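Long-range contacts in niemann-Pick type C2 protein (Camponotus japonicus, PDB 3WEB), which binds oleic acid inside an immunoglobulin-like beta-sandwich and probably carries such lipids as semiochemicals in the chemical communication of worker ants: residues A[8-13]-A[120-125]; A[56-61]-A[109-114]; A[79-84]-A[91-96]. All blocks are in the same frame, centred on the assembly; numbering follows the deposited sequence.

Interaction 1: A[8-13]-A[120-125]; sequences SEVGKF and EKITCV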
loop_
_atom_site.group_PDB
_atom_site.type_symbol
_atom_site.label_atom_id
_atom_site.label_comp_id
_atom_site.label_asym_id
_atom_site.label_seq_id
_atom_site.Cartn_x
_atom_site.Cartn_y
_atom_site.Cartn_z
ATOM N N SER A 8 -4.891 6.721 10.058
ATOM C CA SER A 8 -3.582 7.363 10.015
ATOM C C SER A 8 -3.629 8.668 10.782
ATOM O O SER A 8 -4.662 9.343 10.804
ATOM C CB SER A 8 -3.129 7.575 8.574
ATOM O OG SER A 8 -4.066 8.337 7.848
ATOM N N GLU A 9 -2.526 9.015 11.439
ATOM C CA GLU A 9 -2.498 10.211 12.270
ATOM C C GLU A 9 -1.644 11.357 11.719
ATOM O O GLU A 9 -1.765 12.496 12.181
ATOM C CB GLU A 9 -2.094 9.873 13.711
ATOM C CG GLU A 9 -0.657 9.402 13.867
ATOM C CD GLU A 9 -0.191 9.369 15.312
ATOM O OE1 GLU A 9 -0.528 10.301 16.078
ATOM O OE2 GLU A 9 0.528 8.415 15.677
ATOM N N VAL A 10 -0.779 11.067 10.746
ATOM C CA VAL A 10 0.080 12.115 10.175
ATOM C C VAL A 10 -0.030 12.230 8.651
ATOM O O VAL A 10 0.890 12.694 7.967
ATOM C CB VAL A 10 1.561 12.036 10.644
ATOM C CG1 VAL A 10 1.676 12.358 12.126
ATOM C CG2 VAL A 10 2.186 10.682 10.323
ATOM N N GLY A 11 -1.182 11.831 8.130
ATOM C CA GLY A 11 -1.442 12.008 6.709
ATOM C C GLY A 11 -2.757 11.430 6.265
ATOM O O GLY A 11 -3.568 10.982 7.086
ATOM N N LYS A 12 -2.951 11.442 4.954
ATOM C CA LYS A 12 -4.137 10.886 4.310
ATOM C C LYS A 12 -3.757 10.399 2.925
ATOM O O LYS A 12 -2.704 10.766 2.407
ATOM C CB LYS A 12 -5.247 11.942 4.215
ATOM C CG LYS A 12 -4.873 13.165 3.386
ATOM C CD LYS A 12 -5.858 14.307 3.548
ATOM C CE LYS A 12 -5.340 15.568 2.875
ATOM N NZ LYS A 12 -6.388 16.628 2.786
ATOM N N PHE A 13 -4.598 9.554 2.334
ATOM C CA PHE A 13 -4.457 9.209 0.911
ATOM C C PHE A 13 -5.727 9.594 0.170
ATOM O O PHE A 13 -6.813 9.624 0.759
ATOM C CB PHE A 13 -4.124 7.724 0.707
ATOM C CG PHE A 13 -5.212 6.782 1.143
ATOM C CD1 PHE A 13 -5.257 6.316 2.454
ATOM C CD2 PHE A 13 -6.177 6.334 0.238
ATOM C CE1 PHE A 13 -6.258 5.443 2.859
ATOM C CE2 PHE A 13 -7.180 5.457 0.638
ATOM C CZ PHE A 13 -7.220 5.016 1.950
ATOM N N GLU A 120 4.802 6.626 13.235
ATOM C CA GLU A 120 3.449 7.178 13.125
ATOM C C GLU A 120 2.905 6.877 11.731
ATOM O O GLU A 120 3.645 6.960 10.750
ATOM C CB GLU A 120 3.455 8.694 13.343
ATOM C CG GLU A 120 4.092 9.140 14.655
ATOM C CD GLU A 120 4.172 10.649 14.788
ATOM O OE1 GLU A 120 4.703 11.328 13.888
ATOM O OE2 GLU A 120 3.708 11.164 15.821
ATOM N N LYS A 121 1.620 6.538 11.645
ATOM C CA LYS A 121 1.002 6.201 10.352
ATOM C C LYS A 121 0.675 7.438 9.521
ATOM O O LYS A 121 -0.141 8.270 9.930
ATOM C CB LYS A 121 -0.251 5.334 10.533
ATOM C CG LYS A 121 0.056 3.946 11.085
ATOM C CD LYS A 121 -1.199 3.157 11.414
ATOM C CE LYS A 121 -0.853 2.029 12.376
ATOM N NZ LYS A 121 -1.911 0.982 12.433
ATOM N N ILE A 122 1.325 7.532 8.361
ATOM C CA ILE A 122 1.005 8.546 7.351
ATOM C C ILE A 122 -0.243 8.099 6.602
ATOM O O ILE A 122 -1.165 8.890 6.383
ATOM C CB ILE A 122 2.156 8.731 6.337
ATOM C CG1 ILE A 122 3.485 8.996 7.059
ATOM C CG2 ILE A 122 1.836 9.870 5.371
ATOM C CD1 ILE A 122 4.706 8.705 6.207
ATOM N N THR A 123 -0.261 6.823 6.211
ATOM C CA THR A 123 -1.414 6.232 5.526
ATOM C C THR A 123 -1.709 4.844 6.057
ATOM O O THR A 123 -0.797 4.135 6.485
ATOM C CB THR A 123 -1.161 6.085 4.014
ATOM O OG1 THR A 123 -0.009 5.263 3.805
ATOM C CG2 THR A 123 -0.936 7.441 3.370
ATOM N N CYS A 124 -2.982 4.457 5.995
ATOM C CA CYS A 124 -3.398 3.079 6.245
ATOM C C CYS A 124 -4.539 2.776 5.293
ATOM O O CYS A 124 -5.608 3.385 5.394
ATOM C CB CYS A 124 -3.864 2.903 7.688
ATOM S SG CYS A 124 -4.067 1.183 8.205
ATOM N N VAL A 125 -4.293 1.836 4.383
ATOM C CA VAL A 125 -5.247 1.448 3.341
ATOM C C VAL A 125 -5.679 0.017 3.609
ATOM O O VAL A 125 -4.841 -0.838 3.881
ATOM C CB VAL A 125 -4.592 1.508 1.942
ATOM C CG1 VAL A 125 -5.581 1.091 0.859
ATOM C CG2 VAL A 125 -4.033 2.907 1.663
HETATM O O HOH W 1 -4.889 6.708 5.909
HETATM O O HOH W 2 -0.046 6.168 13.968
#
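Glu-9 and Val-10 donate their consecutive backbone N-H groups to one acceptor, Lys-121 O, where the loop leading into strand 11-18 passes strand 121-131; further along, strands 11-13 and 123-125 run at 36° to each other, their axes approaching to 6.4 Å. The bond from Val-10 N to Lys-121 O (3.0 Å) is nearly straight, whereas that from Glu-9 N to the same oxygen is more bent (134°). Val-10 lays CG2 against Ile-122 CG1 at 3.9 Å and rests CG1 beside the carboxylate of Glu-120. Ser-8 turns its OG back to Gly-11 O (2.8 Å), reaching it from above the carbonyl plane, and a water links this hydroxyl to Cys-124 N. Beyond it, Phe-13 has CG between its backbone N and carbonyl carbon (chi1 65°), which swings the ring over the second strand: Val-125 CG2 sits over one face in a CH-pi contact, 3.7 Å from the ring centroid, while Cys-124 O meets the ring edge at CE1 (3.3 Å). Replacing Phe-13 by alanine is likely to strip the Val-125 methyl of its aromatic cover and open a gap beside Met-40 and Phe-42 of strand 34-44. Ile-122 and Thr-123 both face Phe-114 in a classic beta bulge, where the chain turns a corner at Ile-122. Glu-9 OE2 comes within 4.2 Å of Glu-120 OE2; a water joining Glu-9 OE2 to Lys-121 N probably eases that like-charge approach, so shared acceptors and waters serve the polar atoms between the apolar contacts.

Interaction 2: A[56-61]-A[109-114]; sequences FGVLLD and EIMWEF. With OLA (oleic acid), chain B.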
loop_
_atom_site.group_PDB
_atom_site.type_symbol
_atom_site.label_atom_id
_atom_site.label_comp_id
_atom_site.label_asym_id
_atom_site.label_seq_id
_atom_site.Cartn_x
_atom_site.Cartn_y
_atom_site.Cartn_z
ATOM N N PHE A 56 -0.029 -6.128 5.784
ATOM C CA PHE A 56 -0.693 -7.155 6.577
ATOM C C PHE A 56 -1.760 -7.853 5.741
ATOM O O PHE A 56 -2.416 -7.227 4.909
ATOM C CB PHE A 56 -1.343 -6.548 7.825
ATOM C CG PHE A 56 -0.399 -5.745 8.678
ATOM C CD1 PHE A 56 -0.166 -4.397 8.411
ATOM C CD2 PHE A 56 0.253 -6.333 9.759
ATOM C CE1 PHE A 56 0.708 -3.656 9.200
ATOM C CE2 PHE A 56 1.128 -5.598 10.548
ATOM C CZ PHE A 56 1.355 -4.259 10.271
ATOM N N GLY A 57 -1.920 -9.156 5.966
ATOM C CA GLY A 57 -3.050 -9.909 5.423
ATOM C C GLY A 57 -3.935 -10.294 6.592
ATOM O O GLY A 57 -3.439 -10.772 7.609
ATOM N N VAL A 58 -5.241 -10.076 6.467
ATOM C CA VAL A 58 -6.146 -10.337 7.591
ATOM C C VAL A 58 -6.598 -11.798 7.621
ATOM O O VAL A 58 -7.159 -12.309 6.648
ATOM C CB VAL A 58 -7.362 -9.378 7.609
ATOM C CG1 VAL A 58 -8.315 -9.724 8.745
ATOM C CG2 VAL A 58 -6.900 -7.932 7.740
ATOM N N LEU A 59 -6.320 -12.460 8.744
ATOM C CA LEU A 59 -6.786 -13.823 9.000
ATOM C C LEU A 59 -7.311 -13.930 10.434
ATOM O O LEU A 59 -6.626 -13.531 11.381
ATOM C CB LEU A 59 -5.667 -14.851 8.753
ATOM C CG LEU A 59 -5.205 -15.256 7.336
ATOM C CD1 LEU A 59 -6.369 -15.508 6.381
ATOM C CD2 LEU A 59 -4.222 -14.261 6.729
ATOM N N LEU A 60 -8.529 -14.459 10.575
ATOM C CA LEU A 60 -9.208 -14.598 11.875
ATOM C C LEU A 60 -9.374 -13.259 12.599
ATOM O O LEU A 60 -9.116 -13.157 13.802
ATOM C CB LEU A 60 -8.485 -15.617 12.776
ATOM C CG LEU A 60 -8.846 -17.104 12.667
ATOM C CD1 LEU A 60 -7.660 -17.975 13.059
ATOM C CD2 LEU A 60 -10.063 -17.438 13.521
ATOM N N ASP A 61 -9.807 -12.241 11.851
ATOM C CA ASP A 61 -9.953 -10.862 12.357
ATOM C C ASP A 61 -8.640 -10.227 12.833
ATOM O O ASP A 61 -8.633 -9.094 13.324
ATOM C CB ASP A 61 -11.020 -10.776 13.462
ATOM C CG ASP A 61 -12.437 -10.862 12.921
ATOM O OD1 ASP A 61 -12.831 -9.988 12.116
ATOM O OD2 ASP A 61 -13.162 -11.800 13.315
ATOM N N GLU A 109 -8.414 -9.801 3.184
ATOM C CA GLU A 109 -8.288 -8.359 3.327
ATOM C C GLU A 109 -6.819 -8.021 3.459
ATOM O O GLU A 109 -6.064 -8.701 4.163
ATOM C CB GLU A 109 -9.027 -7.839 4.556
ATOM C CG GLU A 109 -10.533 -7.727 4.403
ATOM C CD GLU A 109 -11.174 -7.073 5.612
ATOM O OE1 GLU A 109 -11.030 -7.613 6.731
ATOM O OE2 GLU A 109 -11.811 -6.010 5.452
ATOM N N ILE A 110 -6.421 -6.961 2.773
ATOM C CA ILE A 110 -5.049 -6.492 2.808
ATOM C C ILE A 110 -5.040 -5.148 3.520
ATOM O O ILE A 110 -5.927 -4.319 3.295
ATOM C CB ILE A 110 -4.466 -6.393 1.380
ATOM C CG1 ILE A 110 -4.222 -7.802 0.831
ATOM C CG2 ILE A 110 -3.174 -5.579 1.366
ATOM C CD1 ILE A 110 -3.999 -7.854 -0.663
ATOM N N MET A 111 -4.065 -4.958 4.407
ATOM C CA MET A 111 -3.845 -3.673 5.052
ATOM C C MET A 111 -2.440 -3.212 4.736
ATOM O O MET A 111 -1.487 -3.968 4.885
ATOM C CB MET A 111 -4.039 -3.757 6.562
ATOM C CG MET A 111 -5.474 -4.024 7.000
ATOM S SD MET A 111 -5.592 -4.284 8.782
ATOM C CE MET A 111 -4.735 -2.828 9.390
ATOM N N TRP A 112 -2.321 -1.967 4.298
ATOM C CA TRP A 112 -1.058 -1.458 3.797
ATOM C C TRP A 112 -0.836 -0.071 4.364
ATOM O O TRP A 112 -1.682 0.816 4.201
ATOM C CB TRP A 112 -1.106 -1.445 2.266
ATOM C CG TRP A 112 0.071 -0.840 1.567
ATOM C CD1 TRP A 112 1.397 -1.038 1.847
ATOM C CD2 TRP A 112 0.026 0.018 0.419
ATOM N NE1 TRP A 112 2.176 -0.331 0.965
ATOM C CE2 TRP A 112 1.363 0.326 0.076
ATOM C CE3 TRP A 112 -1.017 0.570 -0.342
ATOM C CZ2 TRP A 112 1.691 1.164 -1.000
ATOM C CZ3 TRP A 112 -0.689 1.402 -1.422
ATOM C CH2 TRP A 112 0.657 1.692 -1.734
ATOM N N GLU A 113 0.300 0.104 5.040
ATOM C CA GLU A 113 0.603 1.342 5.749
ATOM C C GLU A 113 1.928 1.959 5.329
ATOM O O GLU A 113 2.885 1.254 5.014
ATOM C CB GLU A 113 0.656 1.109 7.267
ATOM C CG GLU A 113 -0.512 0.333 7.858
ATOM C CD GLU A 113 -0.395 0.157 9.364
ATOM O OE1 GLU A 113 0.726 0.298 9.908
ATOM O OE2 GLU A 113 -1.432 -0.123 10.005
ATOM N N PHE A 114 1.971 3.288 5.324
ATOM C CA PHE A 114 3.233 4.022 5.283
ATOM C C PHE A 114 3.390 4.687 6.639
ATOM O O PHE A 114 2.488 5.391 7.098
ATOM C CB PHE A 114 3.206 5.128 4.216
ATOM C CG PHE A 114 3.557 4.677 2.823
ATOM C CD1 PHE A 114 3.681 3.330 2.489
ATOM C CD2 PHE A 114 3.747 5.627 1.820
ATOM C CE1 PHE A 114 4.003 2.940 1.196
ATOM C CE2 PHE A 114 4.070 5.239 0.523
ATOM C CZ PHE A 114 4.197 3.895 0.209
HETATM C C1 OLA B . 7.707 -4.783 -2.046
HETATM O O1 OLA B . 8.211 -3.860 -1.363
HETATM O O2 OLA B . 7.954 -5.993 -1.840
HETATM C C2 OLA B . 6.767 -4.422 -3.175
HETATM C C3 OLA B . 5.362 -4.948 -2.897
HETATM C C4 OLA B . 4.312 -3.866 -3.115
HETATM C C5 OLA B . 3.629 -3.473 -1.811
HETATM C C6 OLA B . 2.254 -2.866 -2.054
HETATM C C7 OLA B . 1.174 -3.796 -1.516
HETATM C C8 OLA B . -0.234 -3.213 -1.633
HETATM C C9 OLA B . -0.785 -3.401 -3.033
HETATM C C10 OLA B . -1.414 -4.503 -3.453
HETATM C C11 OLA B . -1.658 -5.711 -2.576
HETATM C C12 OLA B . -1.556 -6.978 -3.412
HETATM C C13 OLA B . -0.777 -8.059 -2.674
HETATM C C14 OLA B . -0.415 -9.194 -3.624
HETATM C C15 OLA B . -0.193 -10.499 -2.869
HETATM C C16 OLA B . 1.282 -10.883 -2.868
HETATM C C17 OLA B . 1.534 -12.083 -3.775
HETATM C C18 OLA B . 2.661 -12.944 -3.246
HETATM O O HOH W 3 -9.629 -11.469 5.319
#
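Phe-56 and Met-111 form a hydrogen-bonded pair between antiparallel strands 51-59 and 107-116, neighbours in one sheet of the immunoglobulin-like sandwich of this ML-domain protein. Both residues satisfy their backbone groups on each other: Phe-56 N gives its hydrogen to Met-111 O, and Met-111 N returns a nearly straight bond (174°) to Phe-56 O, each 2.8 Å long. Phe-56 O also receives a CA-H...O contact from Ile-110 CA. Two residues on, past the non-hydrogen-bonded pair Gly-57 and Ile-110, Glu-109 O accepts from Val-58 N, but a water takes the place of a direct bond between Val-58 O and Glu-109 N, donating to the former and accepting from the latter.

On the face carrying Phe-56, Val-58 and Met-111, the CB atoms of Phe-56 and Met-111 stand 4.1 Å apart. Met-111, with CG anti to the carbonyl carbon (chi1 -68°) and extended at chi2, brings SD to 4.0 Å from Val-58 CG2, and Val-58 lies alongside Glu-109, pointing the same way. The Phe-56 ring crosses the Glu-113 carboxylate obliquely, with CE1 4.0 Å from CD. That buried carboxylate is held by two salt bridges, OE2 to Lys-121 and OE1 to Arg-115, an arrangement likely to stabilise its negative charge. Pro-63 and Pro-65 of strand 62-66 pack on the Phe-56 side chain.

The face bearing Ile-110 and Trp-112 meets the bound oleic acid. Trp-112, its CG anti to the backbone N (chi1 175°), presents one ring face to the lipid chain, with C8 lying 3.8 Å from CD2, while Ile-110 CD1 touches C11 of the same lipid at 3.7 Å.

Interaction 3: A[79-84]-A[91-96]; sequences SGVKCP and IEYKVT
Ser-79 hands its carbonyl oxygen to the backbone of Lys-94, and this bond, from Lys-94 N to Ser-79 O at 2.9 Å and 157°, ties the loop 79-84 to strand 91-99. A CA-H...O contact runs beside it from Ser-79 CA to Lys-94 O (3.3 Å), so the two residues meet through both backbone oxygens. The tight part of the contact lies next to this pair. Ser-79 CB approaches the Tyr-93 ring obliquely, 3.7 Å from CE1. Val-81 has CG1 anti to its backbone N (chi1 -178°), which leaves CG2 to settle at the edge of that ring, near its plane, 4.0 Å from Tyr-93 CB, and to press on Glu-92 O at 3.4 Å. The other methyl, CG1, reaches Ile-91 CD1, the two side chains crossing at about a right angle.

Ser-79 also opens an ST turn: its OG accepts from Val-81 N (3.1 Å) and is hydrogen-bonded to Ile-73 O, its strongest partner, so the buried hydroxyl fixes the bend of the loop. Strand 91-99 is an outermost strand of the three-stranded antiparallel sheet within this chain, with strand 34-44 paired to it, and the loop is tied to its own earlier part by the Cys-83 to Cys-74 disulfide.

The solvent side is looser. Gly-80 is exposed and has Lys-94 NZ, at the end of a bent side chain, 4.1 Å from its CA; a CB at this position would run into that amino group. Lys-94 is itself exposed, and Glu-92 turns its carboxylate to Ser-39 of strand 34-44 rather than to the loop.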
loop_
_atom_site.group_PDB
_atom_site.type_symbol
_atom_site.label_atom_id
_atom_site.label_comp_id
_atom_site.label_asym_id
_atom_site.label_seq_id
_atom_site.Cartn_x
_atom_site.Cartn_y
_atom_site.Cartn_z
ATOM N N SER A 79 10.393 4.089 -6.649
ATOM C CA SER A 79 9.151 4.463 -5.958
ATOM C C SER A 79 8.536 5.776 -6.453
ATOM O O SER A 79 7.338 6.006 -6.294
ATOM C CB SER A 79 9.377 4.562 -4.452
ATOM O OG SER A 79 10.072 5.762 -4.154
ATOM N N GLY A 80 9.365 6.647 -7.011
ATOM C CA GLY A 80 8.915 7.967 -7.442
ATOM C C GLY A 80 8.787 8.968 -6.304
ATOM O O GLY A 80 8.338 10.105 -6.518
ATOM N N VAL A 81 9.170 8.543 -5.101
ATOM C CA VAL A 81 9.055 9.372 -3.903
ATOM C C VAL A 81 10.440 9.669 -3.331
ATOM O O VAL A 81 11.209 8.753 -3.039
ATOM C CB VAL A 81 8.195 8.694 -2.809
ATOM C CG1 VAL A 81 8.054 9.602 -1.591
ATOM C CG2 VAL A 81 6.823 8.343 -3.342
ATOM N N LYS A 82 10.746 10.949 -3.168
ATOM C CA LYS A 82 12.011 11.358 -2.561
ATOM C C LYS A 82 11.758 12.079 -1.244
ATOM O O LYS A 82 10.995 13.041 -1.184
ATOM C CB LYS A 82 12.821 12.258 -3.499
ATOM C CG LYS A 82 13.340 11.593 -4.773
ATOM C CD LYS A 82 14.466 12.433 -5.377
ATOM C CE LYS A 82 14.694 12.112 -6.848
ATOM N NZ LYS A 82 13.590 12.645 -7.698
ATOM N N CYS A 83 12.409 11.600 -0.189
ATOM C CA CYS A 83 12.388 12.248 1.117
ATOM C C CYS A 83 13.375 13.429 1.151
ATOM O O CYS A 83 14.339 13.444 0.391
ATOM C CB CYS A 83 12.759 11.228 2.195
ATOM S SG CYS A 83 11.375 10.225 2.795
ATOM N N PRO A 84 13.137 14.423 2.028
ATOM C CA PRO A 84 12.014 14.521 2.965
ATOM C C PRO A 84 10.698 14.898 2.282
ATOM O O PRO A 84 10.696 15.596 1.262
ATOM C CB PRO A 84 12.463 15.620 3.931
ATOM C CG PRO A 84 13.356 16.491 3.119
ATOM C CD PRO A 84 14.060 15.572 2.156
ATOM N N ILE A 91 1.725 13.732 -3.128
ATOM C CA ILE A 91 2.723 13.046 -3.941
ATOM C C ILE A 91 2.203 11.658 -4.298
ATOM O O ILE A 91 1.178 11.226 -3.773
ATOM C CB ILE A 91 4.080 12.943 -3.211
ATOM C CG1 ILE A 91 3.877 12.361 -1.802
ATOM C CG2 ILE A 91 4.738 14.319 -3.144
ATOM C CD1 ILE A 91 5.158 12.111 -1.036
ATOM N N GLU A 92 2.910 10.980 -5.195
ATOM C CA GLU A 92 2.480 9.680 -5.678
ATOM C C GLU A 92 3.578 8.638 -5.548
ATOM O O GLU A 92 4.707 8.832 -6.015
ATOM C CB GLU A 92 2.019 9.777 -7.129
ATOM C CG GLU A 92 1.625 8.433 -7.714
ATOM C CD GLU A 92 1.239 8.550 -9.164
ATOM O OE1 GLU A 92 2.040 9.086 -9.952
ATOM O OE2 GLU A 92 0.122 8.117 -9.498
ATOM N N TYR A 93 3.230 7.543 -4.883
ATOM C CA TYR A 93 4.059 6.351 -4.813
ATOM C C TYR A 93 3.703 5.374 -5.929
ATOM O O TYR A 93 2.524 5.195 -6.253
ATOM C CB TYR A 93 3.841 5.679 -3.473
ATOM C CG TYR A 93 4.461 4.305 -3.334
ATOM C CD1 TYR A 93 5.827 4.162 -3.140
ATOM C CD2 TYR A 93 3.673 3.157 -3.370
ATOM C CE1 TYR A 93 6.401 2.908 -2.988
ATOM C CE2 TYR A 93 4.240 1.899 -3.215
ATOM C CZ TYR A 93 5.601 1.783 -3.029
ATOM O OH TYR A 93 6.162 0.538 -2.854
ATOM N N LYS A 94 4.738 4.768 -6.510
ATOM C CA LYS A 94 4.596 3.737 -7.540
ATOM C C LYS A 94 5.419 2.488 -7.218
ATOM O O LYS A 94 6.559 2.576 -6.756
ATOM C CB LYS A 94 4.997 4.291 -8.912
ATOM C CG LYS A 94 4.062 5.378 -9.435
ATOM C CD LYS A 94 4.323 5.738 -10.893
ATOM C CE LYS A 94 4.969 7.114 -11.042
ATOM N NZ LYS A 94 6.368 7.196 -10.525
ATOM N N VAL A 95 4.834 1.321 -7.472
ATOM C CA VAL A 95 5.547 0.052 -7.299
ATOM C C VAL A 95 5.014 -1.002 -8.271
ATOM O O VAL A 95 3.810 -1.062 -8.556
ATOM C CB VAL A 95 5.539 -0.440 -5.820
ATOM C CG1 VAL A 95 4.143 -0.829 -5.345
ATOM C CG2 VAL A 95 6.519 -1.586 -5.599
ATOM N N THR A 96 5.937 -1.806 -8.790
ATOM C CA THR A 96 5.609 -2.952 -9.625
ATOM C C THR A 96 6.155 -4.187 -8.930
ATOM O O THR A 96 7.307 -4.201 -8.488
ATOM C CB THR A 96 6.221 -2.820 -11.031
ATOM O OG1 THR A 96 5.635 -1.698 -11.701
ATOM C CG2 THR A 96 5.974 -4.083 -11.872
#

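How the interactions relate
Interaction 1 bridges the two sheets of the sandwich, with interaction 2 in one and interaction 3 on the other. Interactions 1 and 2 touch directly: Lys-121 NZ reaches Glu-113 OE2 at 2.7 Å in a salt bridge, and strands 107-116 and 121-131 follow each other in the chain. The centres of interactions 2 and 3 are about 21 Å apart, yet Tyr-93 CE2 meets Trp-112 CZ2 at 3.5 Å across the sandwich interior. Interactions 1 and 3 do not touch, their nearest atoms being about 7 Å apart. The oleic acid lies between the sheets: interaction 2 touches it through Ile-110 and Trp-112, and segment 91-96 through Val-95, with the Tyr-93 side chain about 5 Å away and that of Val-125 about 7 Å.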